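Local coordinates for protein transcriptional regulator (Vibrio virus VP882, PDB 7DWM) that binds the autoinducer 3,5-dimethylpyrazin-2-ol in a PAS domain and probably acts as a DNA-binding transcriptional regulator through a LuxR-type helix-turn-helix domain, at residues Glu66-Gln77 with Phe229-Leu237; Arg101-Pro109 with Thr120-Asp129. All blocks are in the same frame, centred on the assembly; numbering follows the deposited sequence.

Both contacts contribute residues to the 3,5-dimethylpyrazin-2-ol pocket of the PAS domain, and both reach the same antiparallel sheet. Contact 2 is the buried one. It pairs two central strands, and backbone hydrogen bonds carry it, with aromatic rings on the ligand side and a salt bridge at one end. Contact 1 is smaller and only partly buried. It sets helix 71-80 and the 3-10 segment 66-69 before it against the edge strand 233-236, mainly through side chains. A weak hydrogen bond from Gln77 to Ser234 is among its polar contacts. The two contacts meet at Gln77, whose OE1 probably accepts a hydrogen bond from Lys107 NZ at 2.8 Å.

Contact 1 (Glu66-Gln77 with Phe229-Leu237); sequences ETAAFADSFQAQ and FHTQVSMLL. With A1U (3,5-dimethylpyrazin-2-ol), chain C.
Thr67 and Phe74 line one side of the PAS ligand pocket, and strand 233-236 packs at the edge of the Phe74 ring. Phe70, at the N-cap position of helix 71-80, packs along Gln232. The two side chains run past each other in opposite directions, with ring and amide planes 62° apart. Phe70 CE2 lies 3.6 Å from Gln232 CG, and Phe70 CZ is 3.4 Å from the backbone Gln232 O. Two residues on, Ser234 meets polar side chains of the helix. Its OG stands between the backbone N and the carbonyl carbon (chi1 81°). Gln77 NE2 gives Ser234 OG a weak, bent hydrogen bond of 3.2 Å, and Ser73 OG is also 3.2 Å from Ser234 OG. Gln77 OE1 hydrogen-bonds Lys107 NZ. Ser234 CB is 3.8 Å from Phe74 CE1. One face of that ring lies against the ligand, with NAA over its centre and CAB 3.3 Å from Phe74 CZ. Thr67 CG2 adds a methyl contact to ligand CAG. Strand 233-236 pairs with strand 88-96 through Val233 with Val93 and Met235 with Leu91. Leu141 of the second subunit packs on Val233 and Met235, while Phe74 also touches Asp92 of strand 88-96.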
loop_
_atom_site.group_PDB
_atom_site.type_symbol
_atom_site.label_atom_id
_atom_site.label_comp_id
_atom_site.label_asym_id
_atom_site.label_seq_id
_atom_site.Cartn_x
_atom_site.Cartn_y
_atom_site.Cartn_z
ATOM N N GLU A 66 4.593 19.262 16.317
ATOM C CA GLU A 66 3.316 19.807 15.877
ATOM C C GLU A 66 2.231 18.744 15.830
ATOM O O GLU A 66 1.042 19.092 15.800
ATOM C CB GLU A 66 3.469 20.455 14.496
ATOM C CG GLU A 66 4.574 21.495 14.414
ATOM C CD GLU A 66 4.048 22.915 14.372
ATOM O OE1 GLU A 66 4.857 23.832 14.119
ATOM O OE2 GLU A 66 2.832 23.114 14.592
ATOM N N THR A 67 2.628 17.463 15.798
ATOM C CA THR A 67 1.680 16.362 15.885
ATOM C C THR A 67 0.620 16.606 16.943
ATOM O O THR A 67 -0.546 16.249 16.741
ATOM C CB THR A 67 2.426 15.062 16.187
ATOM O OG1 THR A 67 3.499 15.314 17.096
ATOM C CG2 THR A 67 2.998 14.471 14.905
ATOM N N ALA A 68 0.994 17.235 18.059
ATOM C CA ALA A 68 0.074 17.400 19.180
ATOM C C ALA A 68 -1.209 18.119 18.782
ATOM O O ALA A 68 -2.265 17.881 19.386
ATOM C CB ALA A 68 0.764 18.154 20.321
ATOM N N ALA A 69 -1.150 18.998 17.777
ATOM C CA ALA A 69 -2.356 19.717 17.381
ATOM C C ALA A 69 -3.446 18.783 16.877
ATOM O O ALA A 69 -4.631 19.128 16.960
ATOM C CB ALA A 69 -2.024 20.758 16.310
ATOM N N PHE A 70 -3.076 17.607 16.373
ATOM C CA PHE A 70 -4.037 16.600 15.947
ATOM C C PHE A 70 -4.143 15.450 16.935
ATOM O O PHE A 70 -4.767 14.429 16.619
ATOM C CB PHE A 70 -3.666 16.071 14.561
ATOM C CG PHE A 70 -3.978 17.026 13.453
ATOM C CD1 PHE A 70 -5.165 16.923 12.752
ATOM C CD2 PHE A 70 -3.091 18.035 13.121
ATOM C CE1 PHE A 70 -5.460 17.805 11.732
ATOM C CE2 PHE A 70 -3.381 18.919 12.103
ATOM C CZ PHE A 70 -4.566 18.805 11.409
ATOM N N ALA A 71 -3.567 15.608 18.132
ATOM C CA ALA A 71 -3.654 14.573 19.153
ATOM C C ALA A 71 -5.096 14.137 19.343
ATOM O O ALA A 71 -5.415 12.944 19.266
ATOM C CB ALA A 71 -3.069 15.092 20.466
ATOM N N ASP A 72 -5.987 15.114 19.533
ATOM C CA ASP A 72 -7.420 14.873 19.605
ATOM C C ASP A 72 -7.861 13.857 18.557
ATOM O O ASP A 72 -8.329 12.760 18.889
ATOM C CB ASP A 72 -8.147 16.216 19.438
ATOM C CG ASP A 72 -9.631 16.063 19.172
ATOM O OD1 ASP A 72 -10.426 16.404 20.072
ATOM O OD2 ASP A 72 -10.007 15.646 18.057
ATOM N N SER A 73 -7.605 14.144 17.283
ATOM C CA SER A 73 -8.190 13.293 16.258
ATOM C C SER A 73 -7.474 11.950 16.197
ATOM O O SER A 73 -8.115 10.925 15.919
ATOM C CB SER A 73 -8.140 13.991 14.898
ATOM O OG SER A 73 -7.042 13.535 14.134
ATOM N N PHE A 74 -6.189 11.922 16.578
ATOM C CA PHE A 74 -5.512 10.645 16.772
ATOM C C PHE A 74 -6.340 9.741 17.670
ATOM O O PHE A 74 -6.732 8.634 17.272
ATOM C CB PHE A 74 -4.130 10.861 17.392
ATOM C CG PHE A 74 -3.148 11.579 16.504
ATOM C CD1 PHE A 74 -3.454 11.897 15.191
ATOM C CD2 PHE A 74 -1.895 11.918 16.991
ATOM C CE1 PHE A 74 -2.530 12.553 14.384
ATOM C CE2 PHE A 74 -0.969 12.572 16.195
ATOM C CZ PHE A 74 -1.287 12.891 14.889
ATOM N N GLN A 75 -6.673 10.226 18.872
ATOM C CA GLN A 75 -7.363 9.359 19.816
ATOM C C GLN A 75 -8.712 8.927 19.265
ATOM O O GLN A 75 -9.165 7.815 19.558
ATOM C CB GLN A 75 -7.482 10.019 21.197
ATOM C CG GLN A 75 -8.461 11.161 21.331
ATOM C CD GLN A 75 -8.002 12.195 22.348
ATOM O OE1 GLN A 75 -6.841 12.203 22.759
ATOM N NE2 GLN A 75 -8.906 13.085 22.739
ATOM N N ALA A 76 -9.363 9.776 18.461
ATOM C CA ALA A 76 -10.636 9.361 17.881
ATOM C C ALA A 76 -10.446 8.105 17.044
ATOM O O ALA A 76 -11.151 7.103 17.234
ATOM C CB ALA A 76 -11.236 10.490 17.047
ATOM N N GLN A 77 -9.440 8.118 16.163
ATOM C CA GLN A 77 -9.086 6.911 15.428
ATOM C C GLN A 77 -8.855 5.766 16.401
ATOM O O GLN A 77 -9.406 4.671 16.239
ATOM C CB GLN A 77 -7.841 7.166 14.572
ATOM C CG GLN A 77 -7.893 8.448 13.747
ATOM C CD GLN A 77 -6.513 8.984 13.401
ATOM O OE1 GLN A 77 -5.496 8.425 13.813
ATOM N NE2 GLN A 77 -6.473 10.074 12.641
ATOM N N PHE A 229 0.788 20.533 -0.913
ATOM C CA PHE A 229 2.030 20.428 -0.164
ATOM C C PHE A 229 1.953 21.211 1.142
ATOM O O PHE A 229 1.262 22.227 1.247
ATOM C CB PHE A 229 3.204 20.982 -0.978
ATOM C CG PHE A 229 3.672 20.093 -2.098
ATOM C CD1 PHE A 229 4.852 20.386 -2.766
ATOM C CD2 PHE A 229 2.946 18.981 -2.490
ATOM C CE1 PHE A 229 5.302 19.587 -3.796
ATOM C CE2 PHE A 229 3.391 18.176 -3.522
ATOM C CZ PHE A 229 4.571 18.479 -4.175
ATOM N N HIS A 230 2.682 20.710 2.137
ATOM C CA HIS A 230 2.803 21.284 3.478
ATOM C C HIS A 230 1.471 21.796 4.027
ATOM O O HIS A 230 1.332 22.956 4.415
ATOM C CB HIS A 230 3.838 22.409 3.496
ATOM C CG HIS A 230 5.080 22.128 2.699
ATOM N ND1 HIS A 230 5.466 22.901 1.625
ATOM C CD2 HIS A 230 6.045 21.189 2.847
ATOM C CE1 HIS A 230 6.604 22.441 1.134
ATOM N NE2 HIS A 230 6.977 21.402 1.859
ATOM N N THR A 231 0.487 20.904 4.094
ATOM C CA THR A 231 -0.691 21.129 4.922
ATOM C C THR A 231 -0.903 19.892 5.775
ATOM O O THR A 231 -0.860 18.766 5.268
ATOM C CB THR A 231 -1.957 21.447 4.097
ATOM O OG1 THR A 231 -2.605 20.228 3.707
ATOM C CG2 THR A 231 -1.622 22.272 2.850
ATOM N N GLN A 232 -1.135 20.100 7.063
ATOM C CA GLN A 232 -1.087 19.042 8.061
ATOM C C GLN A 232 -2.378 18.228 8.024
ATOM O O GLN A 232 -3.470 18.795 8.150
ATOM C CB GLN A 232 -0.875 19.665 9.439
ATOM C CG GLN A 232 -0.228 18.788 10.476
ATOM C CD GLN A 232 -0.141 19.499 11.810
ATOM O OE1 GLN A 232 -0.022 18.877 12.866
ATOM N NE2 GLN A 232 -0.204 20.820 11.763
ATOM N N VAL A 233 -2.273 16.904 7.850
ATOM C CA VAL A 233 -3.456 16.047 7.801
ATOM C C VAL A 233 -3.211 14.766 8.587
ATOM O O VAL A 233 -2.078 14.308 8.757
ATOM C CB VAL A 233 -3.904 15.689 6.354
ATOM C CG1 VAL A 233 -4.004 16.934 5.467
ATOM C CG2 VAL A 233 -2.979 14.662 5.727
ATOM N N SER A 234 -4.310 14.157 9.015
ATOM C CA SER A 234 -4.333 12.751 9.401
ATOM C C SER A 234 -5.705 12.213 9.046
ATOM O O SER A 234 -6.711 12.677 9.586
ATOM C CB SER A 234 -4.069 12.576 10.893
ATOM O OG SER A 234 -5.243 12.815 11.635
ATOM N N MET A 235 -5.745 11.236 8.153
ATOM C CA MET A 235 -6.980 10.759 7.548
ATOM C C MET A 235 -6.975 9.240 7.543
ATOM O O MET A 235 -5.958 8.623 7.214
ATOM C CB MET A 235 -7.118 11.237 6.097
ATOM C CG MET A 235 -7.329 12.723 5.891
ATOM S SD MET A 235 -7.192 13.072 4.125
ATOM C CE MET A 235 -8.565 12.112 3.497
ATOM N N LEU A 236 -8.112 8.628 7.855
ATOM C CA LEU A 236 -8.168 7.181 7.759
ATOM C C LEU A 236 -8.437 6.818 6.309
ATOM O O LEU A 236 -9.272 7.441 5.644
ATOM C CB LEU A 236 -9.239 6.600 8.688
ATOM C CG LEU A 236 -10.621 7.237 8.874
ATOM C CD1 LEU A 236 -11.550 7.011 7.685
ATOM C CD2 LEU A 236 -11.258 6.703 10.154
ATOM N N LEU A 237 -7.693 5.846 5.806
ATOM C CA LEU A 237 -7.868 5.400 4.437
ATOM C C LEU A 237 -9.025 4.417 4.353
ATOM O O LEU A 237 -9.214 3.578 5.238
ATOM C CB LEU A 237 -6.566 4.802 3.918
ATOM C CG LEU A 237 -5.505 5.907 4.004
ATOM C CD1 LEU A 237 -4.161 5.393 4.467
ATOM C CD2 LEU A 237 -5.371 6.638 2.684
HETATM C CAB A1U C . 0.100 9.944 14.337
HETATM C CAC A1U C . 1.344 9.967 15.014
HETATM C CAE A1U C . 0.492 8.439 16.574
HETATM C CAF A1U C . -0.711 8.482 15.838
HETATM C CAG A1U C . 2.459 10.831 14.491
HETATM C CAH A1U C . 0.668 7.592 17.798
HETATM N NAA A1U C . -0.962 9.198 14.742
HETATM N NAD A1U C . 1.511 9.200 16.131
HETATM O OAI A1U C . -1.747 7.671 16.338
#

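Contact 2 (Arg101-Pro109 with Thr120-Asp129); sequences RVFTFTKTP and TIFHGQDLTD. With A1U (3,5-dimethylpyrazin-2-ol), chain C.
Phe105 CG lies anti to the carbonyl carbon (chi1 -83°), which lays the ring over Gly124. Gly124 CA makes a CH-pi contact 3.8 Å from the ring centroid. The opposite face meets the ligand, with Phe105 CZ 3.5 Å from CAG. Phe122 takes the position between backbone N and carbonyl carbon (chi1 63°), and its ring face receives the ligand methyl CAH. Its CD2 also approaches Phe105 CD1 at 4.1 Å. Lys107 NZ reaches ligand OAI through a weak hydrogen bond of 3.4 Å; NZ also makes a salt bridge with Asp78 and a hydrogen bond with Gln77.

The backbones form an antiparallel hairpin. Thr104, Thr106 and Thr108 form hydrogen-bonded pairs with Gln125, His123 and Ile121. Leu127 N extends the bonding to Val102 O at 2.9 Å. At this end Arg101 forms a salt bridge to Asp126, with OD1 at the guanidinium edge and the two planes 54° apart. Asp126 also caps the following helix, its OD2 accepting a weak bond from Thr128 N and another from Thr128 OG1 at 3.1 Å. The Phe103 ring is nearly parallel to the Asp126 carboxylate, with Asp126 CA over its centre.

Strand 88-96 flanks strand 99-110, and strand 28-32 flanks strand 119-126. Helix 42-47 packs on Phe103 and Phe105. On the Thr104, Thr106 and His123 face, away from the ligand, Gln125 hydrogen-bonds Gln125 of the second subunit.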
loop_
_atom_site.group_PDB
_atom_site.type_symbol
_atom_site.label_atom_id
_atom_site.label_comp_id
_atom_site.label_asym_id
_atom_site.label_seq_id
_atom_site.Cartn_x
_atom_site.Cartn_y
_atom_site.Cartn_z
ATOM N N ARG A 101 6.911 15.238 6.555
ATOM C CA ARG A 101 6.944 13.879 6.043
ATOM C C ARG A 101 5.523 13.374 5.836
ATOM O O ARG A 101 4.557 13.854 6.448
ATOM C CB ARG A 101 7.704 12.913 6.973
ATOM C CG ARG A 101 9.145 13.299 7.297
ATOM C CD ARG A 101 10.045 13.263 6.067
ATOM N NE ARG A 101 10.567 11.931 5.775
ATOM C CZ ARG A 101 11.637 11.701 5.021
ATOM N NH1 ARG A 101 12.302 12.716 4.481
ATOM N NH2 ARG A 101 12.043 10.458 4.801
ATOM N N VAL A 102 5.430 12.381 4.958
ATOM C CA VAL A 102 4.196 11.694 4.604
ATOM C C VAL A 102 4.311 10.293 5.189
ATOM O O VAL A 102 4.971 9.423 4.612
ATOM C CB VAL A 102 3.984 11.647 3.086
ATOM C CG1 VAL A 102 2.665 10.969 2.748
ATOM C CG2 VAL A 102 4.049 13.046 2.487
ATOM N N PHE A 103 3.697 10.066 6.343
ATOM C CA PHE A 103 3.717 8.755 6.960
ATOM C C PHE A 103 2.390 8.044 6.752
ATOM O O PHE A 103 1.338 8.660 6.560
ATOM C CB PHE A 103 4.013 8.861 8.458
ATOM C CG PHE A 103 5.452 8.643 8.804
ATOM C CD1 PHE A 103 5.839 7.540 9.547
ATOM C CD2 PHE A 103 6.421 9.538 8.386
ATOM C CE1 PHE A 103 7.169 7.334 9.867
ATOM C CE2 PHE A 103 7.753 9.338 8.702
ATOM C CZ PHE A 103 8.125 8.236 9.445
ATOM N N THR A 104 2.465 6.724 6.793
ATOM C CA THR A 104 1.319 5.857 7.002
ATOM C C THR A 104 1.408 5.318 8.422
ATOM O O THR A 104 2.409 4.692 8.785
ATOM C CB THR A 104 1.325 4.730 5.968
ATOM O OG1 THR A 104 0.942 5.251 4.688
ATOM C CG2 THR A 104 0.429 3.573 6.380
ATOM N N PHE A 105 0.369 5.563 9.219
ATOM C CA PHE A 105 0.245 4.979 10.554
ATOM C C PHE A 105 -0.882 3.954 10.541
ATOM O O PHE A 105 -2.058 4.314 10.429
ATOM C CB PHE A 105 0.019 6.056 11.613
ATOM C CG PHE A 105 1.286 6.708 12.082
ATOM C CD1 PHE A 105 2.012 6.170 13.132
ATOM C CD2 PHE A 105 1.761 7.850 11.459
ATOM C CE1 PHE A 105 3.187 6.764 13.558
ATOM C CE2 PHE A 105 2.936 8.448 11.878
ATOM C CZ PHE A 105 3.649 7.903 12.931
ATOM N N THR A 106 -0.507 2.679 10.646
ATOM C CA THR A 106 -1.449 1.566 10.685
ATOM C C THR A 106 -1.801 1.236 12.133
ATOM O O THR A 106 -0.921 0.870 12.922
ATOM C CB THR A 106 -0.859 0.340 9.984
ATOM O OG1 THR A 106 0.037 -0.343 10.866
ATOM C CG2 THR A 106 -0.112 0.764 8.739
ATOM N N LYS A 107 -3.082 1.368 12.476
ATOM C CA LYS A 107 -3.541 1.144 13.842
ATOM C C LYS A 107 -4.452 -0.074 13.894
ATOM O O LYS A 107 -5.438 -0.155 13.153
ATOM C CB LYS A 107 -4.243 2.390 14.377
ATOM C CG LYS A 107 -3.414 3.641 14.128
ATOM C CD LYS A 107 -4.182 4.942 14.300
ATOM C CE LYS A 107 -4.440 5.247 15.764
ATOM N NZ LYS A 107 -4.974 6.623 15.957
ATOM N N THR A 108 -4.091 -1.017 14.765
ATOM C CA THR A 108 -4.694 -2.328 14.936
ATOM C C THR A 108 -5.144 -2.525 16.382
ATOM O O THR A 108 -4.528 -1.988 17.301
ATOM C CB THR A 108 -3.708 -3.438 14.551
ATOM O OG1 THR A 108 -4.346 -4.710 14.706
ATOM C CG2 THR A 108 -2.449 -3.360 15.415
ATOM N N PRO A 109 -6.219 -3.283 16.596
ATOM C CA PRO A 109 -6.630 -3.595 17.976
ATOM C C PRO A 109 -5.588 -4.436 18.705
ATOM O O PRO A 109 -4.999 -5.361 18.144
ATOM C CB PRO A 109 -7.943 -4.366 17.787
ATOM C CG PRO A 109 -8.376 -4.097 16.363
ATOM C CD PRO A 109 -7.116 -3.872 15.594
ATOM N N THR A 120 -4.468 -0.216 21.469
ATOM C CA THR A 120 -4.142 -0.298 20.053
ATOM C C THR A 120 -2.636 -0.369 19.871
ATOM O O THR A 120 -1.867 0.104 20.714
ATOM C CB THR A 120 -4.679 0.905 19.256
ATOM O OG1 THR A 120 -4.007 2.101 19.670
ATOM C CG2 THR A 120 -6.178 1.082 19.454
ATOM N N ILE A 121 -2.228 -0.968 18.752
ATOM C CA ILE A 121 -0.853 -0.948 18.270
ATOM C C ILE A 121 -0.826 -0.065 17.034
ATOM O O ILE A 121 -1.742 -0.119 16.205
ATOM C CB ILE A 121 -0.318 -2.358 17.933
ATOM C CG1 ILE A 121 -0.731 -3.389 18.987
ATOM C CG2 ILE A 121 1.196 -2.349 17.708
ATOM C CD1 ILE A 121 -1.867 -4.267 18.541
ATOM N N PHE A 122 0.206 0.765 16.918
ATOM C CA PHE A 122 0.384 1.623 15.761
ATOM C C PHE A 122 1.753 1.365 15.150
ATOM O O PHE A 122 2.760 1.225 15.863
ATOM C CB PHE A 122 0.208 3.118 16.114
ATOM C CG PHE A 122 1.228 3.652 17.084
ATOM C CD1 PHE A 122 0.923 3.769 18.429
ATOM C CD2 PHE A 122 2.476 4.072 16.647
ATOM C CE1 PHE A 122 1.852 4.265 19.324
ATOM C CE2 PHE A 122 3.409 4.561 17.538
ATOM C CZ PHE A 122 3.095 4.665 18.878
ATOM N N HIS A 123 1.758 1.270 13.819
ATOM C CA HIS A 123 2.948 1.074 13.001
ATOM C C HIS A 123 3.040 2.239 12.012
ATOM O O HIS A 123 2.151 2.367 11.144
ATOM C CB HIS A 123 2.908 -0.271 12.280
ATOM C CG HIS A 123 4.101 -0.534 11.412
ATOM N ND1 HIS A 123 4.060 -1.389 10.332
ATOM C CD2 HIS A 123 5.369 -0.060 11.468
ATOM C CE1 HIS A 123 5.251 -1.429 9.758
ATOM N NE2 HIS A 123 6.062 -0.631 10.429
ATOM N N GLY A 124 4.045 3.048 12.142
ATOM C CA GLY A 124 4.276 4.182 11.251
ATOM C C GLY A 124 5.304 3.827 10.186
ATOM O O GLY A 124 6.366 3.286 10.496
ATOM N N GLN A 125 4.970 4.140 8.937
ATOM C CA GLN A 125 5.848 3.861 7.805
ATOM C C GLN A 125 6.108 5.141 7.022
ATOM O O GLN A 125 5.165 5.828 6.616
ATOM C CB GLN A 125 5.239 2.798 6.882
ATOM C CG GLN A 125 4.728 1.559 7.600
ATOM C CD GLN A 125 4.536 0.384 6.662
ATOM O OE1 GLN A 125 3.455 -0.200 6.592
ATOM N NE2 GLN A 125 5.590 0.031 5.934
ATOM N N ASP A 126 7.388 5.448 6.810
ATOM C CA ASP A 126 7.796 6.644 6.080
ATOM C C ASP A 126 7.626 6.414 4.584
ATOM O O ASP A 126 8.394 5.670 3.967
ATOM C CB ASP A 126 9.241 7.005 6.413
ATOM C CG ASP A 126 9.628 8.383 5.911
ATOM O OD1 ASP A 126 10.806 8.765 6.071
ATOM O OD2 ASP A 126 8.756 9.088 5.357
ATOM N N LEU A 127 6.621 7.060 4.002
ATOM C CA LEU A 127 6.279 6.886 2.598
ATOM C C LEU A 127 7.079 7.771 1.649
ATOM O O LEU A 127 7.088 7.498 0.446
ATOM C CB LEU A 127 4.784 7.131 2.387
ATOM C CG LEU A 127 3.881 6.021 2.926
ATOM C CD1 LEU A 127 2.566 6.015 2.179
ATOM C CD2 LEU A 127 4.563 4.658 2.830
ATOM N N THR A 128 7.734 8.823 2.148
ATOM C CA THR A 128 8.342 9.819 1.264
ATOM C C THR A 128 9.411 9.219 0.352
ATOM O O THR A 128 9.337 9.349 -0.875
ATOM C CB THR A 128 8.943 10.946 2.107
ATOM O OG1 THR A 128 10.021 10.422 2.893
ATOM C CG2 THR A 128 7.898 11.532 3.041
ATOM N N ASP A 129 10.423 8.568 0.928
ATOM C CA ASP A 129 11.506 8.008 0.119
ATOM C C ASP A 129 11.066 6.745 -0.619
ATOM O O ASP A 129 11.378 6.551 -1.810
ATOM C CB ASP A 129 12.727 7.725 0.996
ATOM C CG ASP A 129 12.432 6.739 2.111
ATOM O OD1 ASP A 129 11.267 6.679 2.559
ATOM O OD2 ASP A 129 13.364 6.024 2.537
HETATM C CAB A1U C . 0.100 9.944 14.337
HETATM C CAC A1U C . 1.344 9.967 15.014
HETATM C CAE A1U C . 0.492 8.439 16.574
HETATM C CAF A1U C . -0.711 8.482 15.838
HETATM C CAG A1U C . 2.459 10.831 14.491
HETATM C CAH A1U C . 0.668 7.592 17.798
HETATM N NAA A1U C . -0.962 9.198 14.742
HETATM N NAD A1U C . 1.511 9.200 16.131
HETATM O OAI A1U C . -1.747 7.671 16.338
#